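Local atomic coordinates of beta-galacturonidase (Eisenbergiella tayi, PDB entry 6NCX), a protein that belongs to glycoside hydrolase family 2, binds galacturonate in its active-site pocket and probably hydrolyses beta-linked uronic acid glycosides. Residues 129-134 with 515-520; 332-337 with 373-378. All blocks are in the same frame, centred on the assembly; numbering follows the deposited sequence.

How the contacts relate
From the N terminus, the chain first reaches 129-134, in the loop between strands 109-117 and 142-146. It then runs through an immunoglobulin-like beta-sandwich and enters the barrel domain, passes 332-337 and then 373-378, and arrives at 515-520, just after barrel strand 504-509. Contact 1 thus closes a loop of 380 intervening residues, and contact 2 closes a much shorter one of 35 that falls wholly within it, so the two nest and do not cross. Contact 1 ties the N-terminal region to the barrel domain, whereas contact 2 joins two adjacent parallel barrel strands. Their centres are about 17 Å apart, yet N130 ND2 probably bonds to R337 O (3.0 Å), and both contacts touch the bound galacturonic acid.

Contact 1: 129-134 with 515-520; sequences PNDYQS and VRVCDS. With ADA (alpha-D-galactopyranuronic acid), chain I.
N130 and C518 hold each other by a reciprocal pair of hydrogen bonds. C518 N donates to N130 O (3.2 Å), approaching nearly along the C=O axis, and N130 N donates to C518 SG (3.4 Å) with a nearly straight N-H...S angle of 170°. The second bond follows from the cysteine's first torsion: with SG beside its own backbone N (chi1 -67°), the thiol faces the same residue as the C518 N-H. One step on, D131 and V517 run side by side and point the same way, with V517 CG1 only 3.2 Å from D131 OD2. Although the CB of D131 points away from 515-520, CG anti to the backbone N (chi1 -166°) brings OD2 back alongside the valine. Beyond C518, P129 CB rests against S520 OG at 3.6 Å, while on the far flank Q133 N makes a weak bond to R516 O (3.2 Å). R53 engages the polar end of Q133, and Y474 of the second subunit that of R516. The chemistry divides accordingly: backbone and thiol bonds help to hold the loop, V517 lends D131 a hydrocarbon flank, and R525, by a salt bridge, and N530 take the carboxylate's oxygens. This implies a D131 oriented by the protein where it meets galacturonate.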
ATOM      1  N   PRO C 129      22.085   0.678  20.922  1.00 19.26           N
ATOM      2  CA  PRO C 129      21.040   0.095  20.055  1.00 19.19           C
ATOM      3  C   PRO C 129      19.720   0.066  20.807  1.00 20.93           C
ATOM      4  O   PRO C 129      19.625  -0.487  21.907  1.00 24.89           O
ATOM      5  CB  PRO C 129      21.567  -1.316  19.750  1.00 16.39           C
ATOM      6  CG  PRO C 129      23.075  -1.223  19.975  1.00 14.03           C
ATOM      7  CD  PRO C 129      23.229  -0.241  21.104  1.00 17.69           C
ATOM      8  N   ASN C 130      18.705   0.705  20.236  1.00 18.51           N
ATOM      9  CA  ASN C 130      17.500   0.977  21.008  1.00 21.21           C
ATOM     10  C   ASN C 130      16.315   1.140  20.067  1.00 19.90           C
ATOM     11  O   ASN C 130      16.465   1.143  18.841  1.00 18.12           O
ATOM     12  CB  ASN C 130      17.674   2.218  21.893  1.00 16.27           C
ATOM     13  CG  ASN C 130      16.995   2.067  23.249  1.00 16.84           C
ATOM     14  OD1 ASN C 130      16.121   1.231  23.422  1.00 16.61           O
ATOM     15  ND2 ASN C 130      17.404   2.879  24.214  1.00 19.36           N
ATOM     16  N   ASP C 131      15.126   1.305  20.676  1.00 19.66           N
ATOM     17  CA  ASP C 131      13.832   1.411  20.003  1.00 20.51           C
ATOM     18  C   ASP C 131      13.599   2.828  19.471  1.00 18.08           C
ATOM     19  O   ASP C 131      12.477   3.352  19.478  1.00 13.74           O
ATOM     20  CB  ASP C 131      12.729   0.983  20.969  1.00 19.65           C
ATOM     21  CG  ASP C 131      11.417   0.737  20.282  1.00 20.83           C
ATOM     22  OD1 ASP C 131      10.374   0.955  20.919  1.00 21.15           O
ATOM     23  OD2 ASP C 131      11.419   0.332  19.103  1.00 21.61           O
ATOM     24  N   TYR C 132      14.682   3.444  19.021  1.00 15.17           N
ATOM     25  CA  TYR C 132      14.722   4.718  18.329  1.00 22.04           C
ATOM     26  C   TYR C 132      16.125   4.831  17.749  1.00 21.72           C
ATOM     27  O   TYR C 132      17.081   4.278  18.303  1.00 20.60           O
ATOM     28  CB  TYR C 132      14.379   5.907  19.262  1.00 18.82           C
ATOM     29  CG  TYR C 132      15.357   6.130  20.401  1.00 20.90           C
ATOM     30  CD1 TYR C 132      15.259   5.401  21.592  1.00 22.08           C
ATOM     31  CD2 TYR C 132      16.405   7.058  20.281  1.00 22.03           C
ATOM     32  CE1 TYR C 132      16.180   5.602  22.636  1.00 22.68           C
ATOM     33  CE2 TYR C 132      17.327   7.248  21.317  1.00 21.76           C
ATOM     34  CZ  TYR C 132      17.204   6.521  22.487  1.00 20.92           C
ATOM     35  OH  TYR C 132      18.105   6.714  23.509  1.00 22.14           O
ATOM     36  N   GLN C 133      16.234   5.512  16.614  1.00 22.09           N
ATOM     37  CA  GLN C 133      17.497   5.587  15.902  1.00 19.06           C
ATOM     38  C   GLN C 133      18.409   6.610  16.562  1.00 21.02           C
ATOM     39  O   GLN C 133      17.952   7.648  17.051  1.00 21.01           O
ATOM     40  CB  GLN C 133      17.241   5.957  14.440  1.00 21.94           C
ATOM     41  CG  GLN C 133      18.489   6.243  13.613  1.00 20.96           C
ATOM     42  CD  GLN C 133      19.283   4.992  13.294  1.00 21.27           C
ATOM     43  OE1 GLN C 133      19.848   4.351  14.176  1.00 22.46           O
ATOM     44  NE2 GLN C 133      19.328   4.642  12.023  1.00 23.86           N
ATOM     45  N   SER C 134      19.698   6.310  16.599  1.00 19.81           N
ATOM     46  CA  SER C 134      20.716   7.311  16.937  1.00 19.89           C
ATOM     47  C   SER C 134      21.283   7.807  15.615  1.00 16.93           C
ATOM     48  O   SER C 134      22.072   7.112  14.966  1.00 19.10           O
ATOM     49  CB  SER C 134      21.811   6.733  17.839  1.00 21.02           C
ATOM     50  OG  SER C 134      21.373   6.538  19.185  1.00 23.24           O
ATOM     51  N   VAL C 515       8.182   5.692  14.029  1.00 18.41           N
ATOM     52  CA  VAL C 515       9.576   6.085  14.243  1.00 17.09           C
ATOM     53  C   VAL C 515      10.510   4.991  13.727  1.00 20.51           C
ATOM     54  O   VAL C 515      10.279   3.802  13.974  1.00 22.06           O
ATOM     55  CB  VAL C 515       9.855   6.359  15.740  1.00 17.05           C
ATOM     56  CG1 VAL C 515      11.257   6.969  15.951  1.00 17.50           C
ATOM     57  CG2 VAL C 515       8.786   7.257  16.340  1.00 18.64           C
ATOM     58  N   ARG C 516      11.574   5.395  13.023  1.00 18.06           N
ATOM     59  CA  ARG C 516      12.654   4.469  12.681  1.00 19.13           C
ATOM     60  C   ARG C 516      13.392   4.019  13.941  1.00 20.76           C
ATOM     61  O   ARG C 516      13.696   4.828  14.821  1.00 25.26           O
ATOM     62  CB  ARG C 516      13.649   5.123  11.703  1.00 24.91           C
ATOM     63  CG  ARG C 516      14.855   4.218  11.309  1.00 14.57           C
ATOM     64  CD  ARG C 516      14.381   3.015  10.489  1.00 20.28           C
ATOM     65  NE  ARG C 516      14.124   3.350   9.080  1.00 22.61           N
ATOM     66  CZ  ARG C 516      13.333   2.648   8.273  1.00 21.34           C
ATOM     67  NH1 ARG C 516      12.701   1.570   8.738  1.00 22.96           N
ATOM     68  NH2 ARG C 516      13.168   3.016   7.003  1.00 14.83           N
ATOM     69  N   VAL C 517      13.686   2.721  14.023  1.00 17.38           N
ATOM     70  CA  VAL C 517      14.341   2.123  15.180  1.00 19.65           C
ATOM     71  C   VAL C 517      15.622   1.448  14.705  1.00 20.59           C
ATOM     72  O   VAL C 517      15.857   1.312  13.504  1.00 17.34           O
ATOM     73  CB  VAL C 517      13.430   1.122  15.915  1.00 16.67           C
ATOM     74  CG1 VAL C 517      12.172   1.821  16.375  1.00 20.54           C
ATOM     75  CG2 VAL C 517      13.076  -0.036  15.015  1.00 12.80           C
ATOM     76  N   CYS C 518      16.458   1.029  15.663  1.00 17.28           N
ATOM     77  CA  CYS C 518      17.696   0.343  15.300  1.00 23.93           C
ATOM     78  C   CYS C 518      17.401  -1.037  14.722  1.00 20.30           C
ATOM     79  O   CYS C 518      16.362  -1.642  15.000  1.00 19.77           O
ATOM     80  CB  CYS C 518      18.631   0.215  16.502  1.00 21.88           C
ATOM     81  SG  CYS C 518      19.295   1.803  17.124  1.00 26.82           S
ATOM     82  N   ASP C 519      18.345  -1.534  13.905  1.00 27.58           N
ATOM     83  CA  ASP C 519      18.158  -2.807  13.202  1.00 22.50           C
ATOM     84  C   ASP C 519      18.017  -3.981  14.159  1.00 24.60           C
ATOM     85  O   ASP C 519      17.305  -4.943  13.850  1.00 28.53           O
ATOM     86  CB  ASP C 519      19.327  -3.096  12.254  1.00 21.93           C
ATOM     87  CG  ASP C 519      19.465  -2.069  11.144  1.00 26.63           C
ATOM     88  OD1 ASP C 519      20.553  -1.485  11.031  1.00 36.51           O
ATOM     89  OD2 ASP C 519      18.504  -1.839  10.386  1.00 24.22           O
ATOM     90  N   SER C 520      18.696  -3.948  15.308  1.00 22.42           N
ATOM     91  CA  SER C 520      18.615  -5.097  16.210  1.00 25.95           C
ATOM     92  C   SER C 520      17.207  -5.317  16.757  1.00 20.46           C
ATOM     93  O   SER C 520      16.903  -6.415  17.226  1.00 24.60           O
ATOM     94  CB  SER C 520      19.621  -4.956  17.373  1.00 18.16           C
ATOM     95  OG  SER C 520      19.489  -3.713  18.038  1.00 23.98           O
TER
HETATM   96  C1  ADA I 601       8.405   1.548  26.269  1.00 24.93           C
HETATM   97  C2  ADA I 601       9.403   2.649  25.840  1.00 23.31           C
HETATM   98  C3  ADA I 601       9.195   3.219  24.486  1.00 21.80           C
HETATM   99  C4  ADA I 601       8.715   2.244  23.468  1.00 24.46           C
HETATM  100  C5  ADA I 601       7.567   1.379  24.005  1.00 24.54           C
HETATM  101  C6  ADA I 601       7.081   0.315  23.018  1.00 22.85           C
HETATM  102  O1  ADA I 601       7.220   2.085  26.808  1.00 28.33           O
HETATM  103  O2  ADA I 601       9.413   3.654  26.813  1.00 18.41           O
HETATM  104  O3  ADA I 601      10.383   3.836  24.041  1.00 17.45           O
HETATM  105  O4  ADA I 601       9.763   1.387  23.082  1.00 16.78           O
HETATM  106  O5  ADA I 601       8.014   0.659  25.188  1.00 26.96           O
HETATM  107  O6B ADA I 601       6.743   0.605  21.839  1.00 22.26           O
HETATM  108  O6A ADA I 601       7.025  -0.874  23.419  1.00 22.98           O

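Contact 2: 332-337 with 373-378; sequences EENHAR and WGILNE. With ADA (alpha-D-galactopyranuronic acid), chain I.
R337 and N377 lie side by side and point the same way, guanidinium and amide planes 56° apart, both aimed at the bound galacturonic acid. With CG anti to the backbone N (chi1 -177°), the R337 chain leaves CB alongside the amide of N377, and CG packs on N377 ND2 at 3.3 Å. CD then meets the sugar, 3.1 Å from its O3. NE turns its one N-H between two hydroxyls, bonding to ADA O3 at 2.7 Å and to ADA O4 at 3.2 Å; O3 lies at the guanidinium edge, near its plane. At the tip NH2 donates to ADA O4 (3.1 Å), which the arginine therefore grips twice. E378 OE1 lies near NH2 but well out of the guanidinium plane, so no N-H of the arginine points at it. A leucine here would strip O3 and O4 of these donors and probably let the sugar shift or turn at that edge. N377 ND2 adds a bond to ADA O2 (2.9 Å), and its OD1 is held by R309. Behind the pocket, N334 OD1 accepts L376 N in the carbonyl plane, on a lone pair, at 2.9 Å, bracing the loop that carries N377. Parallel pairing then takes over, with G374 N bonded to E332 O (2.8 Å). These strands, 329-333 and 370-374, are neighbours in the barrel, flanked by 307-309 and 406-410; E332 and W373 pack outward on helix 349-364, which lies between the strands in sequence, and I375 on helix 384-400.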
ATOM      1  N   GLU C 332       9.595  17.414  29.562  1.00 18.36           N
ATOM      2  CA  GLU C 332      10.928  17.270  28.981  1.00 20.51           C
ATOM      3  C   GLU C 332      11.780  16.406  29.895  1.00 21.24           C
ATOM      4  O   GLU C 332      11.769  16.595  31.118  1.00 23.74           O
ATOM      5  CB  GLU C 332      11.610  18.624  28.750  1.00 20.45           C
ATOM      6  CG  GLU C 332      13.053  18.449  28.318  1.00 26.39           C
ATOM      7  CD  GLU C 332      13.591  19.555  27.425  1.00 23.14           C
ATOM      8  OE1 GLU C 332      13.434  19.458  26.194  1.00 20.70           O
ATOM      9  OE2 GLU C 332      14.202  20.499  27.961  1.00 20.49           O
ATOM     10  N   GLU C 333      12.510  15.461  29.309  1.00 17.85           N
ATOM     11  CA  GLU C 333      13.253  14.485  30.090  1.00 17.77           C
ATOM     12  C   GLU C 333      14.683  14.345  29.569  1.00 20.78           C
ATOM     13  O   GLU C 333      14.996  14.696  28.423  1.00 18.18           O
ATOM     14  CB  GLU C 333      12.528  13.116  30.103  1.00 20.63           C
ATOM     15  CG  GLU C 333      12.297  12.426  28.748  1.00 15.77           C
ATOM     16  CD  GLU C 333      11.522  11.107  28.893  1.00 19.24           C
ATOM     17  OE1 GLU C 333      11.831  10.139  28.155  1.00 21.11           O
ATOM     18  OE2 GLU C 333      10.602  11.030  29.748  1.00 19.08           O
ATOM     19  N   ASN C 334      15.564  13.836  30.435  1.00 19.70           N
ATOM     20  CA  ASN C 334      16.929  13.578  30.002  1.00 21.94           C
ATOM     21  C   ASN C 334      16.943  12.382  29.039  1.00 22.11           C
ATOM     22  O   ASN C 334      15.937  11.695  28.833  1.00 21.60           O
ATOM     23  CB  ASN C 334      17.869  13.403  31.211  1.00 21.58           C
ATOM     24  CG  ASN C 334      17.709  12.052  31.962  1.00 23.39           C
ATOM     25  OD1 ASN C 334      16.687  11.365  31.885  1.00 23.99           O
ATOM     26  ND2 ASN C 334      18.748  11.692  32.716  1.00 25.30           N
ATOM     27  N   HIS C 335      18.084  12.173  28.395  1.00 22.94           N
ATOM     28  CA  HIS C 335      18.206  11.160  27.349  1.00 21.54           C
ATOM     29  C   HIS C 335      18.495   9.811  27.978  1.00 18.86           C
ATOM     30  O   HIS C 335      19.616   9.561  28.432  1.00 21.85           O
ATOM     31  CB  HIS C 335      19.306  11.506  26.351  1.00 19.51           C
ATOM     32  CG  HIS C 335      19.498  10.446  25.314  1.00 19.46           C
ATOM     33  ND1 HIS C 335      20.707  10.211  24.694  1.00 19.02           N
ATOM     34  CD2 HIS C 335      18.627   9.547  24.798  1.00 18.31           C
ATOM     35  CE1 HIS C 335      20.572   9.211  23.842  1.00 22.44           C
ATOM     36  NE2 HIS C 335      19.318   8.791  23.882  1.00 21.43           N
ATOM     37  N   ALA C 336      17.492   8.936  27.980  1.00 26.61           N
ATOM     38  CA  ALA C 336      17.619   7.565  28.469  1.00 24.86           C
ATOM     39  C   ALA C 336      16.302   6.829  28.231  1.00 21.38           C
ATOM     40  O   ALA C 336      15.222   7.385  28.472  1.00 23.11           O
ATOM     41  CB  ALA C 336      17.989   7.528  29.961  1.00 16.36           C
ATOM     42  N   ARG C 337      16.405   5.579  27.770  1.00 24.46           N
ATOM     43  CA  ARG C 337      15.242   4.722  27.514  1.00 21.24           C
ATOM     44  C   ARG C 337      15.614   3.278  27.801  1.00 23.01           C
ATOM     45  O   ARG C 337      16.462   2.715  27.100  1.00 23.70           O
ATOM     46  CB  ARG C 337      14.751   4.832  26.065  1.00 20.72           C
ATOM     47  CG  ARG C 337      13.503   3.989  25.812  1.00 21.53           C
ATOM     48  CD  ARG C 337      13.467   3.410  24.419  1.00 25.33           C
ATOM     49  NE  ARG C 337      12.556   2.273  24.382  1.00 20.01           N
ATOM     50  CZ  ARG C 337      12.858   1.058  24.852  1.00 21.95           C
ATOM     51  NH1 ARG C 337      14.050   0.826  25.382  1.00 21.44           N
ATOM     52  NH2 ARG C 337      11.969   0.077  24.801  1.00 19.69           N
ATOM     53  N   TRP C 373      10.066  17.981  34.747  1.00 20.54           N
ATOM     54  CA  TRP C 373      11.298  17.330  34.307  1.00 21.78           C
ATOM     55  C   TRP C 373      11.181  15.833  34.525  1.00 22.55           C
ATOM     56  O   TRP C 373      10.880  15.386  35.639  1.00 23.69           O
ATOM     57  CB  TRP C 373      12.520  17.831  35.081  1.00 24.65           C
ATOM     58  CG  TRP C 373      12.815  19.281  34.953  1.00 26.40           C
ATOM     59  CD1 TRP C 373      12.778  20.227  35.946  1.00 24.48           C
ATOM     60  CD2 TRP C 373      13.225  19.960  33.765  1.00 27.45           C
ATOM     61  NE1 TRP C 373      13.139  21.456  35.444  1.00 26.46           N
ATOM     62  CE2 TRP C 373      13.411  21.322  34.105  1.00 30.28           C
ATOM     63  CE3 TRP C 373      13.454  19.551  32.449  1.00 25.40           C
ATOM     64  CZ2 TRP C 373      13.808  22.280  33.165  1.00 27.94           C
ATOM     65  CZ3 TRP C 373      13.840  20.500  31.517  1.00 28.94           C
ATOM     66  CH2 TRP C 373      14.017  21.853  31.882  1.00 28.39           C
ATOM     67  N   GLY C 374      11.443  15.061  33.476  1.00 22.23           N
ATOM     68  CA  GLY C 374      11.439  13.618  33.601  1.00 19.13           C
ATOM     69  C   GLY C 374      12.850  13.080  33.547  1.00 21.96           C
ATOM     70  O   GLY C 374      13.751  13.760  33.046  1.00 21.93           O
ATOM     71  N   ILE C 375      13.074  11.878  34.081  1.00 22.36           N
ATOM     72  CA  ILE C 375      14.384  11.244  34.033  1.00 20.89           C
ATOM     73  C   ILE C 375      14.204   9.767  33.719  1.00 19.98           C
ATOM     74  O   ILE C 375      13.149   9.180  33.970  1.00 21.99           O
ATOM     75  CB  ILE C 375      15.209  11.395  35.351  1.00 21.00           C
ATOM     76  CG1 ILE C 375      14.514  10.722  36.539  1.00 20.17           C
ATOM     77  CG2 ILE C 375      15.530  12.836  35.652  1.00 22.37           C
ATOM     78  CD1 ILE C 375      15.454  10.517  37.742  1.00 24.21           C
ATOM     79  N   LEU C 376      15.256   9.180  33.142  1.00 19.82           N
ATOM     80  CA  LEU C 376      15.490   7.736  33.136  1.00 21.78           C
ATOM     81  C   LEU C 376      14.233   6.938  32.770  1.00 23.74           C
ATOM     82  O   LEU C 376      13.786   6.061  33.511  1.00 19.98           O
ATOM     83  CB  LEU C 376      16.048   7.287  34.492  1.00 19.58           C
ATOM     84  CG  LEU C 376      17.412   7.899  34.837  1.00 26.08           C
ATOM     85  CD1 LEU C 376      17.918   7.462  36.217  1.00 21.39           C
ATOM     86  CD2 LEU C 376      18.437   7.578  33.748  1.00 23.12           C
ATOM     87  N   ASN C 377      13.669   7.256  31.599  1.00 21.64           N
ATOM     88  CA  ASN C 377      12.530   6.500  31.081  1.00 21.83           C
ATOM     89  C   ASN C 377      12.756   4.988  31.118  1.00 21.35           C
ATOM     90  O   ASN C 377      13.595   4.447  30.383  1.00 19.42           O
ATOM     91  CB  ASN C 377      12.195   6.920  29.642  1.00 19.80           C
ATOM     92  CG  ASN C 377      11.112   6.040  29.028  1.00 24.63           C
ATOM     93  OD1 ASN C 377       9.905   6.244  29.248  1.00 23.78           O
ATOM     94  ND2 ASN C 377      11.538   5.036  28.281  1.00 20.46           N
ATOM     95  N   GLU C 378      11.999   4.303  31.982  1.00 22.83           N
ATOM     96  CA  GLU C 378      11.991   2.840  32.067  1.00 19.40           C
ATOM     97  C   GLU C 378      13.360   2.247  32.407  1.00 22.40           C
ATOM     98  O   GLU C 378      13.679   1.134  31.979  1.00 21.53           O
ATOM     99  CB  GLU C 378      11.470   2.212  30.773  1.00 21.88           C
ATOM    100  CG  GLU C 378       9.984   2.407  30.502  1.00 28.43           C
ATOM    101  CD  GLU C 378       9.430   1.353  29.538  1.00 30.20           C
ATOM    102  OE1 GLU C 378      10.227   0.703  28.820  1.00 30.59           O
ATOM    103  OE2 GLU C 378       8.199   1.157  29.516  1.00 27.06           O
TER
HETATM  104  C1  ADA I 601       8.405   1.548  26.269  1.00 24.93           C
HETATM  105  C2  ADA I 601       9.403   2.649  25.840  1.00 23.31           C
HETATM  106  C3  ADA I 601       9.195   3.219  24.486  1.00 21.80           C
HETATM  107  C4  ADA I 601       8.715   2.244  23.468  1.00 24.46           C
HETATM  108  C5  ADA I 601       7.567   1.379  24.005  1.00 24.54           C
HETATM  109  C6  ADA I 601       7.081   0.315  23.018  1.00 22.85           C
HETATM  110  O1  ADA I 601       7.220   2.085  26.808  1.00 28.33           O
HETATM  111  O2  ADA I 601       9.413   3.654  26.813  1.00 18.41           O
HETATM  112  O3  ADA I 601      10.383   3.836  24.041  1.00 17.45           O
HETATM  113  O4  ADA I 601       9.763   1.387  23.082  1.00 16.78           O
HETATM  114  O5  ADA I 601       8.014   0.659  25.188  1.00 26.96           O
HETATM  115  O6B ADA I 601       6.743   0.605  21.839  1.00 22.26           O
HETATM  116  O6A ADA I 601       7.025  -0.874  23.419  1.00 22.98           O
HETATM  117  O   HOH W   1      10.901   9.349  32.261  1.00 21.26           O
HETATM  118  O   HOH W   2      14.418   9.580  30.200  1.00 14.51           O